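Local atomic coordinates of Rnh (Ribonuclease H) (PDB entry 3H08), a protein that probably cleaves the RNA strand of RNA-DNA hybrids endonucleolytically in a magnesium-dependent reaction, as ribonucleases H do. Residues 48-51 and 52-56; 40-44 and 45-49; 105-108 and 109-112. The protein carries 3 engineered substitutions. One frame throughout, in Å; residues are numbered along the deposited sequence. Where two conformers were deposited one is given.

From the N terminus, contact 2 (40-49) comes first: it caps the start of helix 44-57, where the chain arrives from strand 31-39. Contact 1 (48-56) continues along that same helix, and the two overlap at E48 and L49 without nesting or crossing. Contact 3 (105-112) lies much later in the chain, on helix 102-114. None of the three closes a long loop within itself; each joins residues about one helical turn apart. The two helices are nevertheless tied to each other, because L49 CD2, which contacts 1 and 2 share, packs 3.6 Å from W105 CH2, and I53 of contact 1 lies against I108 of contact 3.

Contact 1 (48-51 and 52-56); sequences ELMA and AIKGL
M50 and K54, one turn apart on helix 44-57, send their side chains out together, one alongside the other, a compact example of how an i to i+4 pair is built on the helix backbone. The lysine can be followed outward. Its CB rests 3.3 Å from M50 O, and CG comes nearer still, 3.2 Å from M50 O, while lying 3.9 Å from M50 CG. A bend about CB-CG (chi2 -70°) sends the rest of the chain, extended from there, past the thioether, and CE meets M50 SD at 3.9 Å. NZ goes past the sulfur to a long, weak ion pair with E57. The methionine does its share through its own torsions: CG lies opposite the backbone N across the first bond (chi1 -169°), and bends at chi2 and chi3 follow.

Beneath these side chains the backbone bonds repeat in the alpha-helical pattern. I53 N donates to L49 O over 2.9 Å, K54 N to M50 O over 2.8 Å with a nearly straight N-H (169°), and G55 N to A51 O. On another side of the helix I53 CG1 lies 3.4 Å from L49 O, folding the isoleucine back over the preceding turn.

The surroundings differ from face to face. L49 and I53 turn to helix 102-114, and A52 meets L74 and L67. W22 of strand 18-28 lies against M50, A51 and K54. To the metal site the helix brings E48, a predicted magnesium ligand that also bonds S71.

Between the side chains of M50 and K54 methylenes meet a sulfur, so this contact probably rests mainly on dispersion, while the backbone bond holds the two residues one turn apart.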
ATOM      1  N   GLU A  48      -5.527  -1.322  -1.956  1.00 22.39           N
ATOM      2  CA  GLU A  48      -4.229  -1.966  -1.768  1.00 23.41           C
ATOM      3  C   GLU A  48      -3.098  -1.019  -2.094  1.00 24.02           C
ATOM      4  O   GLU A  48      -2.124  -0.937  -1.350  1.00 24.03           O
ATOM      5  CB  GLU A  48      -4.147  -3.223  -2.638  1.00 23.44           C
ATOM      6  CG  GLU A  48      -5.099  -4.327  -2.146  1.00 25.49           C
ATOM      7  CD  GLU A  48      -5.343  -5.481  -3.157  1.00 27.27           C
ATOM      8  OE1 GLU A  48      -4.652  -5.626  -4.207  1.00 30.76           O
ATOM      9  OE2 GLU A  48      -6.265  -6.276  -2.887  1.00 34.90           O
ATOM     10  N   LEU A  49      -3.207  -0.299  -3.215  1.00 23.00           N
ATOM     11  CA  LEU A  49      -2.163   0.674  -3.574  1.00 23.12           C
ATOM     12  C   LEU A  49      -2.188   1.846  -2.621  1.00 23.26           C
ATOM     13  O   LEU A  49      -1.143   2.325  -2.193  1.00 23.93           O
ATOM     14  CB  LEU A  49      -2.361   1.175  -4.980  1.00 23.79           C
ATOM     15  CG  LEU A  49      -2.226   0.192  -6.122  1.00 24.83           C
ATOM     16  CD1 LEU A  49      -2.206   0.967  -7.426  1.00 23.89           C
ATOM     17  CD2 LEU A  49      -0.985  -0.598  -5.999  1.00 28.95           C
ATOM     18  N   MET A  50      -3.384   2.337  -2.320  1.00 23.41           N
ATOM     19  CA  MET A  50      -3.507   3.505  -1.430  1.00 23.49           C
ATOM     20  C   MET A  50      -2.881   3.252  -0.068  1.00 23.04           C
ATOM     21  O   MET A  50      -2.250   4.117   0.535  1.00 23.24           O
ATOM     22  CB  MET A  50      -4.961   3.924  -1.285  1.00 24.54           C
ATOM     23  CG  MET A  50      -5.093   5.256  -0.609  1.00 26.61           C
ATOM     24  SD  MET A  50      -4.533   6.594  -1.656  1.00 35.01           S
ATOM     25  CE  MET A  50      -5.811   6.614  -2.900  1.00 37.56           C
ATOM     26  N   ALA A  51      -3.065   2.050   0.463  1.00 22.48           N
ATOM     27  CA  ALA A  51      -2.447   1.737   1.767  1.00 22.78           C
ATOM     28  C   ALA A  51      -0.926   1.911   1.724  1.00 22.75           C
ATOM     29  O   ALA A  51      -0.343   2.442   2.640  1.00 23.82           O
ATOM     30  CB  ALA A  51      -2.816   0.397   2.188  1.00 22.90           C
ATOM     31  N   ALA A  52      -0.299   1.422   0.657  1.00 22.24           N
ATOM     32  CA  ALA A  52       1.148   1.575   0.484  1.00 22.75           C
ATOM     33  C   ALA A  52       1.534   3.040   0.305  1.00 22.42           C
ATOM     34  O   ALA A  52       2.513   3.504   0.881  1.00 22.16           O
ATOM     35  CB  ALA A  52       1.617   0.737  -0.646  1.00 22.80           C
ATOM     36  N   ILE A  53       0.789   3.773  -0.524  1.00 22.78           N
ATOM     37  CA  ILE A  53       1.046   5.210  -0.717  1.00 22.03           C
ATOM     38  C   ILE A  53       0.993   5.985   0.582  1.00 21.81           C
ATOM     39  O   ILE A  53       1.900   6.734   0.909  1.00 21.74           O
ATOM     40  CB  ILE A  53       0.050   5.801  -1.718  1.00 23.19           C
ATOM     41  CG1 ILE A  53       0.370   5.250  -3.128  1.00 22.53           C
ATOM     42  CG2 ILE A  53       0.065   7.325  -1.682  1.00 23.28           C
ATOM     43  CD1 ILE A  53      -0.741   5.425  -4.124  1.00 24.14           C
ATOM     44  N   LYS A  54      -0.078   5.774   1.322  1.00 21.42           N
ATOM     45  CA  LYS A  54      -0.294   6.496   2.557  1.00 22.15           C
ATOM     46  C   LYS A  54       0.765   6.088   3.598  1.00 22.07           C
ATOM     47  O   LYS A  54       1.275   6.945   4.324  1.00 23.27           O
ATOM     48  CB  LYS A  54      -1.714   6.254   3.049  1.00 22.85           C
ATOM     49  CG  LYS A  54      -2.786   6.834   2.150  1.00 25.61           C
ATOM     50  CD  LYS A  54      -2.792   8.312   2.203  1.00 27.04           C
ATOM     51  CE  LYS A  54      -3.979   8.845   1.495  1.00 30.45           C
ATOM     52  NZ  LYS A  54      -3.919  10.325   1.476  1.00 35.49           N
ATOM     53  N   GLY A  55       1.094   4.795   3.677  1.00 21.67           N
ATOM     54  CA  GLY A  55       2.132   4.340   4.561  1.00 22.21           C
ATOM     55  C   GLY A  55       3.447   5.042   4.265  1.00 22.21           C
ATOM     56  O   GLY A  55       4.126   5.509   5.159  1.00 23.04           O
ATOM     57  N   LEU A  56       3.841   5.066   2.997  1.00 21.26           N
ATOM     58  CA  LEU A  56       5.089   5.724   2.622  1.00 21.33           C
ATOM     59  C   LEU A  56       5.028   7.240   2.854  1.00 21.82           C
ATOM     60  O   LEU A  56       6.024   7.833   3.254  1.00 22.30           O
ATOM     61  CB  LEU A  56       5.469   5.375   1.186  1.00 21.45           C
ATOM     62  CG  LEU A  56       5.842   3.900   0.968  1.00 21.51           C
ATOM     63  CD1 LEU A  56       5.885   3.598  -0.522  1.00 24.70           C
ATOM     64  CD2 LEU A  56       7.145   3.530   1.613  1.00 22.69           C
TER

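Contact 2 (40-44 and 45-49)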
ATOM      1  N   PRO A  40     -15.362   6.347  -0.632  1.00 23.00           N
ATOM      2  CA  PRO A  40     -16.741   5.938  -0.796  1.00 23.33           C
ATOM      3  C   PRO A  40     -17.043   5.070  -2.009  1.00 23.40           C
ATOM      4  O   PRO A  40     -18.115   4.459  -2.067  1.00 23.64           O
ATOM      5  CB  PRO A  40     -17.482   7.281  -0.934  1.00 23.42           C
ATOM      6  CG  PRO A  40     -16.522   8.210  -1.475  1.00 23.46           C
ATOM      7  CD  PRO A  40     -15.204   7.797  -0.854  1.00 24.07           C
ATOM      8  N   ALA A  41     -16.150   5.063  -2.994  1.00 23.23           N
ATOM      9  CA  ALA A  41     -16.408   4.278  -4.207  1.00 23.62           C
ATOM     10  C   ALA A  41     -15.100   3.926  -4.861  1.00 23.62           C
ATOM     11  O   ALA A  41     -14.455   4.765  -5.469  1.00 23.80           O
ATOM     12  CB  ALA A  41     -17.342   5.034  -5.172  1.00 24.35           C
ATOM     13  N   THR A  42     -14.705   2.676  -4.695  1.00 23.38           N
ATOM     14  CA  THR A  42     -13.348   2.237  -5.027  1.00 23.01           C
ATOM     15  C   THR A  42     -13.326   0.727  -5.248  1.00 23.38           C
ATOM     16  O   THR A  42     -14.372   0.039  -5.187  1.00 23.69           O
ATOM     17  CB  THR A  42     -12.363   2.676  -3.937  1.00 23.28           C
ATOM     18  OG1 THR A  42     -11.011   2.532  -4.391  1.00 25.70           O
ATOM     19  CG2 THR A  42     -12.574   1.911  -2.634  1.00 25.18           C
ATOM     20  N   THR A  43     -12.139   0.236  -5.551  1.00 23.44           N
ATOM     21  CA  THR A  43     -11.886  -1.169  -5.778  1.00 23.26           C
ATOM     22  C   THR A  43     -10.848  -1.696  -4.792  1.00 23.38           C
ATOM     23  O   THR A  43     -10.102  -0.916  -4.161  1.00 22.76           O
ATOM     24  CB  THR A  43     -11.357  -1.408  -7.191  1.00 23.65           C
ATOM     25  OG1 THR A  43     -10.017  -0.911  -7.286  1.00 22.48           O
ATOM     26  CG2 THR A  43     -12.229  -0.693  -8.226  1.00 25.18           C
ATOM     27  N   ASN A  44     -10.794  -3.018  -4.645  1.00 23.67           N
ATOM     28  CA  ASN A  44      -9.761  -3.628  -3.813  1.00 24.50           C
ATOM     29  C   ASN A  44      -8.350  -3.230  -4.243  1.00 24.35           C
ATOM     30  O   ASN A  44      -7.505  -2.905  -3.419  1.00 24.94           O
ATOM     31  CB  ASN A  44      -9.891  -5.149  -3.826  1.00 25.60           C
ATOM     32  CG  ASN A  44     -11.069  -5.631  -3.010  1.00 30.02           C
ATOM     33  OD1 ASN A  44     -11.027  -5.597  -1.781  1.00 37.16           O
ATOM     34  ND2 ASN A  44     -12.116  -6.064  -3.676  1.00 35.27           N
ATOM     35  N   ASN A  45      -8.079  -3.297  -5.544  1.00 23.93           N
ATOM     36  CA  ASN A  45      -6.762  -2.911  -6.043  1.00 23.45           C
ATOM     37  C   ASN A  45      -6.388  -1.491  -5.690  1.00 22.49           C
ATOM     38  O   ASN A  45      -5.270  -1.224  -5.304  1.00 23.25           O
ATOM     39  CB  ASN A  45      -6.675  -3.105  -7.547  1.00 24.28           C
ATOM     40  CG  ASN A  45      -6.520  -4.564  -7.951  1.00 26.58           C
ATOM     41  OD1 ASN A  45      -6.235  -5.433  -7.118  1.00 31.44           O
ATOM     42  ND2 ASN A  45      -6.634  -4.824  -9.242  1.00 26.60           N
ATOM     43  N   ARG A  46      -7.316  -0.555  -5.840  1.00 21.51           N
ATOM     44  CA  ARG A  46      -7.017   0.828  -5.481  1.00 22.11           C
ATOM     45  C   ARG A  46      -6.729   0.989  -4.005  1.00 21.50           C
ATOM     46  O   ARG A  46      -5.798   1.748  -3.618  1.00 23.53           O
ATOM     47  CB  ARG A  46      -8.137   1.775  -5.921  1.00 22.47           C
ATOM     48  CG  ARG A  46      -8.101   2.062  -7.388  1.00 22.84           C
ATOM     49  CD  ARG A  46      -9.036   3.210  -7.793  1.00 24.33           C
ATOM     50  NE  ARG A  46      -8.611   4.520  -7.312  1.00 24.33           N
ATOM     51  CZ  ARG A  46      -7.769   5.332  -7.940  1.00 24.54           C
ATOM     52  NH1 ARG A  46      -7.167   4.962  -9.067  1.00 23.77           N
ATOM     53  NH2 ARG A  46      -7.492   6.527  -7.407  1.00 25.65           N
ATOM     54  N   MET A  47      -7.481   0.292  -3.159  1.00 21.48           N
ATOM     55  CA  MET A  47      -7.231   0.424  -1.714  1.00 21.91           C
ATOM     56  C   MET A  47      -5.893  -0.236  -1.291  1.00 22.27           C
ATOM     57  O   MET A  47      -5.235   0.245  -0.405  1.00 23.15           O
ATOM     58  CB  MET A  47      -8.373  -0.138  -0.901  1.00 21.86           C
ATOM     59  CG  MET A  47      -9.644   0.658  -1.004  1.00 21.70           C
ATOM     60  SD  MET A  47      -9.557   2.330  -0.282  1.00 25.69           S
ATOM     61  CE  MET A  47      -9.025   3.268  -1.679  1.00 25.29           C
ATOM     62  N   GLU A  48      -5.527  -1.322  -1.956  1.00 22.39           N
ATOM     63  CA  GLU A  48      -4.229  -1.966  -1.768  1.00 23.41           C
ATOM     64  C   GLU A  48      -3.098  -1.019  -2.094  1.00 24.02           C
ATOM     65  O   GLU A  48      -2.124  -0.937  -1.350  1.00 24.03           O
ATOM     66  CB  GLU A  48      -4.147  -3.223  -2.638  1.00 23.44           C
ATOM     67  CG  GLU A  48      -5.099  -4.327  -2.146  1.00 25.49           C
ATOM     68  CD  GLU A  48      -5.343  -5.481  -3.157  1.00 27.27           C
ATOM     69  OE1 GLU A  48      -4.652  -5.626  -4.207  1.00 30.76           O
ATOM     70  OE2 GLU A  48      -6.265  -6.276  -2.887  1.00 34.90           O
ATOM     71  N   LEU A  49      -3.207  -0.299  -3.215  1.00 23.00           N
ATOM     72  CA  LEU A  49      -2.163   0.674  -3.574  1.00 23.12           C
ATOM     73  C   LEU A  49      -2.188   1.846  -2.621  1.00 23.26           C
ATOM     74  O   LEU A  49      -1.143   2.325  -2.193  1.00 23.93           O
ATOM     75  CB  LEU A  49      -2.361   1.175  -4.980  1.00 23.79           C
ATOM     76  CG  LEU A  49      -2.226   0.192  -6.122  1.00 24.83           C
ATOM     77  CD1 LEU A  49      -2.206   0.967  -7.426  1.00 23.89           C
ATOM     78  CD2 LEU A  49      -0.985  -0.598  -5.999  1.00 28.95           C
TER
HETATM   79  O   HOH W   1     -10.510   5.022  -5.248  1.00 26.38           O
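T43 is the N-cap of helix 44-57, just after the chain has turned away from strand 31-39, and its OG1 takes the N-H of R46 over 3.1 Å, nearly straight (166°). The hydroxyl can do so because chi1 of 71° places it between the backbone N and the carbonyl carbon of T43. M47 N to T43 O and E48 N to N44 O then start the regular helical bonds.

T42, two residues before the helix, meets its first turn. Its CG2 packs 3.6 Å from M47 CG, while OG1 lies 3.3 Å from R46 CB. A water bridges T42 OG1 and R46 NE, 2.7 Å from the hydroxyl and accepting from NE over 2.8 Å, in the plane of the guanidinium and at its edge.

E48 lays CG 3.1 Å from N44 O, then carries its carboxylate on toward a bound magnesium ion, about 3 Å from the side chain; its OE1 is hydrogen-bonded to S71 OG. Replaced by alanine, E48 would lose its carboxylate, which would probably leave the magnesium ion less firmly held and S71 OG without this partner.

Around the cap, R46 forms a salt bridge to D103 at the start of helix 102-114, N44 OD1 accepts from the backbone of A13 in strand 4-13, and T42 pairs by backbone with G18 of strand 18-28.

Contact 3 (105-108 and 109-112); sequences WQEI and LKLT
From W105 to T112 the backbone of helix 102-114 follows the i to i+4 pattern, with L109 N bonded to W105 O at 2.9 Å and L111 N to E107 O at 3.0 Å. I108 O is gripped twice. T112 N reaches it over 3.0 Å, and T112 OG1 donates to it over 2.8 Å; the two donors arrive from opposite faces of the carbonyl plane. Chi1 of 59° sets OG1 between the backbone N and the carbonyl carbon, from where it donates back to the carbonyl four residues earlier.

E107 and K110 draw together more loosely. OE2 of E107 lies 3.8 Å from K110 CD and 4.1 Å from K110 NZ, too far apart for a salt bridge, so any attraction is likely to be modest. L111 lies back along the preceding turn, its CG 3.4 Å from E107 O.

The buried face is shared among several helices. W105 stacks edge-to-face with both Y73 of helix 72-79 and W86 of helix 82-88, L109 packs on L83 and V87, I108 reaches L74 and M78 of helix 72-79 and fits against L49 and I53 of helix 44-57, and E107 also leans on I53.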
ATOM      1  N   TRP A 105      -0.142   4.675  -9.384  1.00 22.80           N
ATOM      2  CA  TRP A 105       1.213   4.241  -9.756  1.00 22.63           C
ATOM      3  C   TRP A 105       2.207   5.407  -9.840  1.00 23.00           C
ATOM      4  O   TRP A 105       3.368   5.236  -9.476  1.00 23.81           O
ATOM      5  CB  TRP A 105       1.230   3.423 -11.045  1.00 22.94           C
ATOM      6  CG  TRP A 105       0.552   2.133 -10.926  1.00 22.74           C
ATOM      7  CD1 TRP A 105      -0.616   1.769 -11.522  1.00 24.03           C
ATOM      8  CD2 TRP A 105       0.934   1.023 -10.088  1.00 21.58           C
ATOM      9  NE1 TRP A 105      -0.961   0.487 -11.176  1.00 23.78           N
ATOM     10  CE2 TRP A 105      -0.035   0.004 -10.287  1.00 21.78           C
ATOM     11  CE3 TRP A 105       1.999   0.779  -9.228  1.00 22.52           C
ATOM     12  CZ2 TRP A 105       0.048  -1.235  -9.654  1.00 22.82           C
ATOM     13  CZ3 TRP A 105       2.083  -0.467  -8.620  1.00 23.18           C
ATOM     14  CH2 TRP A 105       1.101  -1.434  -8.814  1.00 22.98           C
ATOM     15  N   GLN A 106       1.777   6.587 -10.278  1.00 23.50           N
ATOM     16  CA  GLN A 106       2.677   7.739 -10.346  0.50 23.97           C
ATOM     17  C   GLN A 106       3.122   8.153  -8.961  1.00 24.11           C
ATOM     18  O   GLN A 106       4.249   8.610  -8.768  1.00 24.47           O
ATOM     19  CB  GLN A 106       1.985   8.908 -11.037  0.50 24.02           C
ATOM     20  CG  GLN A 106       1.965   8.723 -12.529  0.50 24.06           C
ATOM     21  CD  GLN A 106       1.037   9.669 -13.259  0.50 24.51           C
ATOM     22  OE1 GLN A 106       1.171   9.843 -14.458  0.50 28.76           O
ATOM     23  NE2 GLN A 106       0.082  10.266 -12.545  0.50 24.22           N
ATOM     24  N   GLU A 107       2.216   8.041  -8.006  1.00 23.36           N
ATOM     25  CA  GLU A 107       2.548   8.361  -6.624  1.00 24.98           C
ATOM     26  C   GLU A 107       3.563   7.365  -6.081  1.00 24.56           C
ATOM     27  O   GLU A 107       4.516   7.753  -5.417  1.00 25.92           O
ATOM     28  CB  GLU A 107       1.295   8.372  -5.756  1.00 26.46           C
ATOM     29  CG  GLU A 107       0.519   9.616  -5.849  1.00 30.91           C
ATOM     30  CD  GLU A 107       1.363  10.795  -5.384  1.00 37.50           C
ATOM     31  OE1 GLU A 107       1.717  10.851  -4.171  1.00 45.20           O
ATOM     32  OE2 GLU A 107       1.727  11.617  -6.229  1.00 44.42           O
ATOM     33  N   ILE A 108       3.359   6.094  -6.381  0.50 24.20           N
ATOM     34  CA  ILE A 108       4.261   5.043  -5.922  0.50 23.35           C
ATOM     35  C   ILE A 108       5.640   5.201  -6.540  0.50 23.91           C
ATOM     36  O   ILE A 108       6.643   4.940  -5.872  0.50 23.76           O
ATOM     37  CB  ILE A 108       3.679   3.631  -6.207  0.50 22.93           C
ATOM     38  CG1 ILE A 108       2.431   3.413  -5.357  0.50 22.61           C
ATOM     39  CG2 ILE A 108       4.730   2.547  -5.936  0.50 23.38           C
ATOM     40  CD1 ILE A 108       1.588   2.196  -5.759  0.50 20.74           C
ATOM     41  N   LEU A 109       5.707   5.638  -7.801  1.00 23.69           N
ATOM     42  CA  LEU A 109       7.000   5.968  -8.419  1.00 24.13           C
ATOM     43  C   LEU A 109       7.755   7.051  -7.637  1.00 23.92           C
ATOM     44  O   LEU A 109       8.959   6.925  -7.393  1.00 25.31           O
ATOM     45  CB  LEU A 109       6.795   6.405  -9.859  1.00 24.70           C
ATOM     46  CG  LEU A 109       6.594   5.249 -10.786  1.00 26.81           C
ATOM     47  CD1 LEU A 109       6.109   5.793 -12.141  1.00 27.43           C
ATOM     48  CD2 LEU A 109       7.872   4.453 -10.964  1.00 28.21           C
ATOM     49  N   LYS A 110       7.059   8.127  -7.270  1.00 23.33           N
ATOM     50  CA  LYS A 110       7.662   9.199  -6.523  1.00 23.82           C
ATOM     51  C   LYS A 110       8.157   8.739  -5.150  1.00 23.14           C
ATOM     52  O   LYS A 110       9.281   9.038  -4.728  1.00 23.18           O
ATOM     53  CB  LYS A 110       6.675  10.361  -6.400  1.00 22.84           C
ATOM     54  CG  LYS A 110       6.391  11.069  -7.732  1.00 27.69           C
ATOM     55  CD  LYS A 110       5.234  12.046  -7.561  1.00 28.81           C
ATOM     56  CE  LYS A 110       5.699  13.268  -6.797  1.00 32.38           C
ATOM     57  NZ  LYS A 110       4.688  14.386  -6.812  1.00 35.47           N
ATOM     58  N   LEU A 111       7.341   7.970  -4.480  1.00 22.59           N
ATOM     59  CA  LEU A 111       7.636   7.564  -3.108  1.00 22.79           C
ATOM     60  C   LEU A 111       8.752   6.545  -3.045  1.00 23.45           C
ATOM     61  O   LEU A 111       9.446   6.446  -2.047  1.00 24.21           O
ATOM     62  CB  LEU A 111       6.368   7.011  -2.465  1.00 22.94           C
ATOM     63  CG  LEU A 111       5.373   8.108  -2.161  1.00 22.60           C
ATOM     64  CD1 LEU A 111       3.973   7.546  -1.942  1.00 23.63           C
ATOM     65  CD2 LEU A 111       5.810   8.894  -0.938  1.00 24.11           C
ATOM     66  N   THR A 112       8.895   5.743  -4.097  1.00 23.71           N
ATOM     67  CA  THR A 112      10.001   4.751  -4.174  1.00 23.05           C
ATOM     68  C   THR A 112      11.297   5.337  -4.726  1.00 22.14           C
ATOM     69  O   THR A 112      12.274   4.635  -4.866  1.00 22.52           O
ATOM     70  CB  THR A 112       9.594   3.505  -4.934  1.00 23.08           C
ATOM     71  OG1 THR A 112       9.173   3.813  -6.279  1.00 24.17           O
ATOM     72  CG2 THR A 112       8.461   2.774  -4.189  1.00 23.17           C
TER